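Local coordinates for protein CPn_0803/CP_1068/CPj0803/CpB0832 (Chlamydophila pneumoniae, PDB 3Q9D), which is of unknown function but is probably associated with the needle tip of the chlamydial type III secretion system, at residues F92-E104 against A113-R125. Numbering follows the deposited sequence. Where two conformers were deposited one is given.
Sequences FFEMLINGKLTQE and AHSLIAEFMMPIR
Leu96 and Met121 mark the crossing point of two helices, their CA atoms 5.2 Å apart. The axes of helix 92-98 and helix 113-125 approach to 8.0 Å at a signed angle of -73°, close enough for backbone to meet backbone: Met121 CA lies 3.5 Å from Leu96 O, with 150° at the hydrogen, a CA-H...O contact. Just past Met121 the second helix is kinked where Met122 N and Pro123 N lack bonds to the preceding turn; proline has no N-H to give, consistent with the break. The first helix ends at Asn98, and Gly99, with positive phi, turns the chain out of it; Met121 SD packs against Gly99 N and CA, carried there by a chain that starts with CG anti to the backbone N and bends only at its last torsion.

Apolar side chains make most of the remaining contacts. Leu96 CB meets Ile124 CD1 at 3.7 Å, while its CD2 rests on Leu116 CB; Leu58 of helix 48-61 and Phe74 of helix 70-82 touch Leu96, and Phe74 also meets Ile124. Toward the start of segment 113-125, Met95 CE touches Ala113 CB at 3.8 Å, and Ile117 CG1 packs beside Met95 CG. Beyond the helix, Leu101 straddles two residues: CD2 sits on Ala113 CB, and CD1 is 3.7 Å from His114 CE1.

Polar chemistry is sparse. Arg125, bent at chi3, brings NH1 to within 2.6 Å of Ile97 O, at the guanidinium edge, yet the 119° N-H...O angle makes this a weak bond. The positive charge of Arg125 probably also interacts favourably with the C-terminal end of helix 92-98. Hydrophobic packing thus dominates the junction, at a polar cost: buried Leu96 O has no conventional partner, and the Met121 CA-H...O contact can compensate only weakly.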
loop_
_atom_site.group_PDB
_atom_site.type_symbol
_atom_site.label_atom_id
_atom_site.label_comp_id
_atom_site.label_asym_id
_atom_site.label_seq_id
_atom_site.Cartn_x
_atom_site.Cartn_y
_atom_site.Cartn_z
ATOM N N PHE A 92 -12.052 30.688 -15.147
ATOM C CA PHE A 92 -12.345 29.512 -14.322
ATOM C C PHE A 92 -11.338 29.263 -13.204
ATOM O O PHE A 92 -11.712 28.808 -12.120
ATOM C CB PHE A 92 -12.543 28.264 -15.190
ATOM C CG PHE A 92 -13.873 28.239 -15.903
ATOM C CD1 PHE A 92 -15.058 28.226 -15.174
ATOM C CD2 PHE A 92 -13.939 28.222 -17.287
ATOM C CE1 PHE A 92 -16.292 28.207 -15.817
ATOM C CE2 PHE A 92 -15.158 28.202 -17.941
ATOM C CZ PHE A 92 -16.337 28.195 -17.208
ATOM N N PHE A 93 -10.061 29.569 -13.449
ATOM C CA PHE A 93 -9.053 29.475 -12.385
ATOM C C PHE A 93 -9.337 30.464 -11.238
ATOM O O PHE A 93 -9.279 30.092 -10.077
ATOM C CB PHE A 93 -7.641 29.713 -12.936
ATOM C CG PHE A 93 -7.105 28.559 -13.772
ATOM C CD1 PHE A 93 -7.276 27.238 -13.357
ATOM C CD2 PHE A 93 -6.442 28.800 -14.967
ATOM C CE1 PHE A 93 -6.765 26.156 -14.135
ATOM C CE2 PHE A 93 -5.936 27.738 -15.747
ATOM C CZ PHE A 93 -6.112 26.418 -15.325
ATOM N N GLU A 94 -9.614 31.721 -11.561
ATOM C CA GLU A 94 -9.989 32.694 -10.516
ATOM C C GLU A 94 -11.217 32.205 -9.750
ATOM O O GLU A 94 -11.257 32.221 -8.514
ATOM C CB GLU A 94 -10.314 34.047 -11.142
ATOM C CG GLU A 94 -9.140 34.759 -11.758
ATOM C CD GLU A 94 -8.160 35.268 -10.718
ATOM O OE1 GLU A 94 -8.415 35.076 -9.507
ATOM O OE2 GLU A 94 -7.139 35.869 -11.121
ATOM N N MET A 95 -12.228 31.762 -10.493
ATOM C CA MET A 95 -13.458 31.257 -9.892
ATOM C C MET A 95 -13.192 30.071 -8.949
ATOM O O MET A 95 -13.586 30.087 -7.766
ATOM C CB MET A 95 -14.439 30.820 -10.988
ATOM C CG MET A 95 -15.681 30.120 -10.441
ATOM S SD MET A 95 -16.636 29.222 -11.693
ATOM C CE MET A 95 -16.759 30.483 -12.960
ATOM N N LEU A 96 -12.514 29.049 -9.468
ATOM C CA LEU A 96 -12.389 27.750 -8.773
ATOM C C LEU A 96 -11.213 27.644 -7.796
ATOM O O LEU A 96 -11.267 26.879 -6.836
ATOM C CB LEU A 96 -12.319 26.609 -9.793
ATOM C CG LEU A 96 -13.579 26.470 -10.654
ATOM C CD1 LEU A 96 -13.368 25.432 -11.744
ATOM C CD2 LEU A 96 -14.766 26.097 -9.781
ATOM N N ILE A 97 -10.148 28.395 -8.054
ATOM C CA ILE A 97 -9.018 28.425 -7.127
ATOM C C ILE A 97 -9.217 29.517 -6.071
ATOM O O ILE A 97 -9.022 29.273 -4.879
ATOM C CB ILE A 97 -7.679 28.629 -7.866
ATOM C CG1 ILE A 97 -7.349 27.403 -8.728
ATOM C CG2 ILE A 97 -6.555 28.870 -6.886
ATOM C CD1 ILE A 97 -6.150 27.646 -9.685
ATOM N N ASN A 98 -9.650 30.704 -6.504
ATOM C CA ASN A 98 -9.805 31.849 -5.596
ATOM C C ASN A 98 -11.235 32.170 -5.132
ATOM O O ASN A 98 -11.415 33.055 -4.312
ATOM C CB ASN A 98 -9.181 33.109 -6.214
ATOM C CG ASN A 98 -7.687 32.974 -6.390
ATOM O OD1 ASN A 98 -7.050 32.230 -5.652
ATOM N ND2 ASN A 98 -7.119 33.679 -7.370
ATOM N N GLY A 99 -12.237 31.473 -5.662
ATOM C CA GLY A 99 -13.630 31.776 -5.352
ATOM C C GLY A 99 -14.103 33.154 -5.824
ATOM O O GLY A 99 -15.096 33.699 -5.315
ATOM N N LYS A 100 -13.405 33.721 -6.806
ATOM C CA LYS A 100 -13.677 35.092 -7.264
ATOM C C LYS A 100 -14.230 35.103 -8.684
ATOM O O LYS A 100 -13.727 34.387 -9.564
ATOM C CB LYS A 100 -12.387 35.919 -7.174
ATOM C CG LYS A 100 -12.420 37.296 -7.835
ATOM C CD LYS A 100 -13.490 38.210 -7.234
ATOM C CE LYS A 100 -13.139 39.695 -7.407
ATOM N NZ LYS A 100 -12.868 40.082 -8.824
ATOM N N LEU A 101 -15.283 35.888 -8.900
ATOM C CA LEU A 101 -15.918 36.001 -10.213
ATOM C C LEU A 101 -15.439 37.293 -10.885
ATOM O O LEU A 101 -15.744 38.402 -10.412
ATOM C CB LEU A 101 -17.450 35.995 -10.082
ATOM C CG LEU A 101 -18.084 34.700 -9.553
ATOM C CD1 LEU A 101 -19.593 34.800 -9.536
ATOM C CD2 LEU A 101 -17.654 33.504 -10.387
ATOM N N THR A 102 -14.700 37.155 -11.989
ATOM C CA THR A 102 -14.006 38.310 -12.565
ATOM C C THR A 102 -14.811 39.013 -13.646
ATOM O O THR A 102 -14.312 39.930 -14.296
ATOM C CB THR A 102 -12.624 37.933 -13.120
ATOM O OG1 THR A 102 -12.777 36.987 -14.196
ATOM C CG2 THR A 102 -11.746 37.337 -12.002
ATOM N N GLN A 103 -16.051 38.574 -13.847
ATOM C CA GLN A 103 -17.005 39.346 -14.638
ATOM C C GLN A 103 -18.425 38.996 -14.231
ATOM O O GLN A 103 -18.679 37.925 -13.653
ATOM C CB GLN A 103 -16.812 39.101 -16.130
ATOM C CG GLN A 103 -16.748 37.640 -16.493
ATOM C CD GLN A 103 -16.991 37.393 -17.973
ATOM O OE1 GLN A 103 -17.086 38.330 -18.768
ATOM N NE2 GLN A 103 -17.098 36.123 -18.349
ATOM N N GLU A 104 -19.347 39.911 -14.509
ATOM C CA GLU A 104 -20.767 39.673 -14.240
ATOM C C GLU A 104 -21.282 38.503 -15.093
ATOM O O GLU A 104 -20.985 38.404 -16.287
ATOM C CB GLU A 104 -21.578 40.945 -14.521
ATOM C CG GLU A 104 -23.087 40.838 -14.234
ATOM C CD GLU A 104 -23.453 41.034 -12.753
ATOM O OE1 GLU A 104 -22.550 41.352 -11.937
ATOM O OE2 GLU A 104 -24.653 40.876 -12.411
ATOM N N ALA A 113 -21.927 29.012 -11.202
ATOM C CA ALA A 113 -20.580 29.327 -10.731
ATOM C C ALA A 113 -20.520 29.174 -9.213
ATOM O O ALA A 113 -19.575 28.578 -8.683
ATOM C CB ALA A 113 -20.137 30.762 -11.152
ATOM N N HIS A 114 -21.529 29.693 -8.509
ATOM C CA HIS A 114 -21.543 29.548 -7.047
ATOM C C HIS A 114 -21.590 28.083 -6.634
ATOM O O HIS A 114 -20.960 27.694 -5.662
ATOM C CB HIS A 114 -22.691 30.340 -6.407
ATOM C CG HIS A 114 -22.481 31.821 -6.467
ATOM N ND1 HIS A 114 -21.229 32.388 -6.435
ATOM C CD2 HIS A 114 -23.355 32.846 -6.583
ATOM C CE1 HIS A 114 -21.338 33.704 -6.513
ATOM N NE2 HIS A 114 -22.615 34.005 -6.604
ATOM N N SER A 115 -22.317 27.268 -7.392
ATOM C CA SER A 115 -22.418 25.850 -7.073
ATOM C C SER A 115 -21.053 25.168 -7.276
ATOM O O SER A 115 -20.630 24.333 -6.459
ATOM C CB SER A 115 -23.483 25.183 -7.953
ATOM O OG SER A 115 -23.549 23.799 -7.701
ATOM N N LEU A 116 -20.371 25.524 -8.363
ATOM C CA LEU A 116 -19.050 24.956 -8.663
ATOM C C LEU A 116 -18.034 25.370 -7.610
ATOM O O LEU A 116 -17.183 24.574 -7.194
ATOM C CB LEU A 116 -18.552 25.413 -10.032
ATOM C CG LEU A 116 -19.259 24.816 -11.255
ATOM C CD1 LEU A 116 -18.683 25.458 -12.529
ATOM C CD2 LEU A 116 -19.155 23.270 -11.297
ATOM N N ILE A 117 -18.132 26.613 -7.165
ATOM C CA ILE A 117 -17.238 27.105 -6.125
ATOM C C ILE A 117 -17.456 26.303 -4.843
ATOM O O ILE A 117 -16.501 25.815 -4.227
ATOM C CB ILE A 117 -17.453 28.616 -5.860
ATOM C CG1 ILE A 117 -16.919 29.427 -7.048
ATOM C CG2 ILE A 117 -16.740 29.035 -4.585
ATOM C CD1 ILE A 117 -17.247 30.951 -6.960
ATOM N N ALA A 118 -18.724 26.149 -4.457
ATOM C CA ALA A 118 -19.064 25.432 -3.238
ATOM C C ALA A 118 -18.601 23.984 -3.325
ATOM O O ALA A 118 -18.042 23.448 -2.374
ATOM C CB ALA A 118 -20.578 25.502 -2.967
ATOM N N GLU A 119 -18.828 23.344 -4.466
ATOM C CA GLU A 119 -18.460 21.939 -4.597
ATOM C C GLU A 119 -16.939 21.697 -4.726
ATOM O O GLU A 119 -16.398 20.715 -4.206
ATOM C CB GLU A 119 -19.216 21.301 -5.767
ATOM C CG GLU A 119 -19.042 19.773 -5.855
ATOM C CD GLU A 119 -20.057 19.130 -6.802
ATOM O OE1 GLU A 119 -20.940 19.859 -7.311
ATOM O OE2 GLU A 119 -19.984 17.899 -7.030
ATOM N N PHE A 120 -16.231 22.593 -5.392
ATOM C CA PHE A 120 -14.878 22.239 -5.845
ATOM C C PHE A 120 -13.740 23.076 -5.333
ATOM O O PHE A 120 -12.589 22.665 -5.454
ATOM C CB PHE A 120 -14.826 22.186 -7.381
ATOM C CG PHE A 120 -15.694 21.121 -7.950
ATOM C CD1 PHE A 120 -15.381 19.784 -7.733
ATOM C CD2 PHE A 120 -16.829 21.439 -8.658
ATOM C CE1 PHE A 120 -16.171 18.788 -8.230
ATOM C CE2 PHE A 120 -17.653 20.438 -9.161
ATOM C CZ PHE A 120 -17.313 19.102 -8.958
ATOM N N MET A 121 -14.029 24.244 -4.772
ATOM C CA MET A 121 -12.934 25.122 -4.373
ATOM C C MET A 121 -12.014 24.489 -3.324
ATOM O O MET A 121 -10.795 24.518 -3.460
ATOM C CB MET A 121 -13.424 26.485 -3.876
ATOM C CG MET A 121 -12.246 27.412 -3.500
ATOM S SD MET A 121 -12.818 29.089 -3.058
ATOM C CE MET A 121 -13.958 28.765 -1.705
ATOM N N MET A 122 -12.586 23.937 -2.264
ATOM C CA MET A 122 -11.771 23.332 -1.218
ATOM C C MET A 122 -10.999 22.086 -1.693
ATOM O O MET A 122 -9.797 21.948 -1.433
ATOM C CB MET A 122 -12.639 23.047 0.013
ATOM C CG MET A 122 -13.081 24.325 0.718
ATOM S SD MET A 122 -11.641 25.317 1.169
ATOM C CE MET A 122 -10.455 23.970 1.625
ATOM N N PRO A 123 -11.676 21.182 -2.417
ATOM C CA PRO A 123 -10.969 20.001 -2.920
ATOM C C PRO A 123 -9.828 20.397 -3.872
ATOM O O PRO A 123 -8.774 19.751 -3.878
ATOM C CB PRO A 123 -12.061 19.245 -3.673
ATOM C CG PRO A 123 -13.330 19.615 -2.940
ATOM C CD PRO A 123 -13.140 21.058 -2.560
ATOM N N ILE A 124 -10.044 21.440 -4.674
ATOM C CA ILE A 124 -8.967 21.965 -5.539
ATOM C C ILE A 124 -7.796 22.542 -4.737
ATOM O O ILE A 124 -6.623 22.306 -5.058
ATOM C CB ILE A 124 -9.497 23.020 -6.555
ATOM C CG1 ILE A 124 -10.410 22.332 -7.586
ATOM C CG2 ILE A 124 -8.317 23.758 -7.233
ATOM C CD1 ILE A 124 -11.355 23.315 -8.339
ATOM N N ARG A 125 -8.114 23.312 -3.701
ATOM C CA ARG A 125 -7.083 23.829 -2.799
ATOM C C ARG A 125 -6.340 22.713 -2.063
ATOM O O ARG A 125 -5.127 22.804 -1.852
ATOM C CB ARG A 125 -7.696 24.834 -1.822
ATOM C CG ARG A 125 -8.322 25.998 -2.607
ATOM C CD ARG A 125 -9.093 26.996 -1.728
ATOM N NE ARG A 125 -8.216 27.871 -0.957
ATOM C CZ ARG A 125 -7.445 28.818 -1.489
ATOM N NH1 ARG A 125 -7.423 29.005 -2.805
ATOM N NH2 ARG A 125 -6.683 29.573 -0.705
#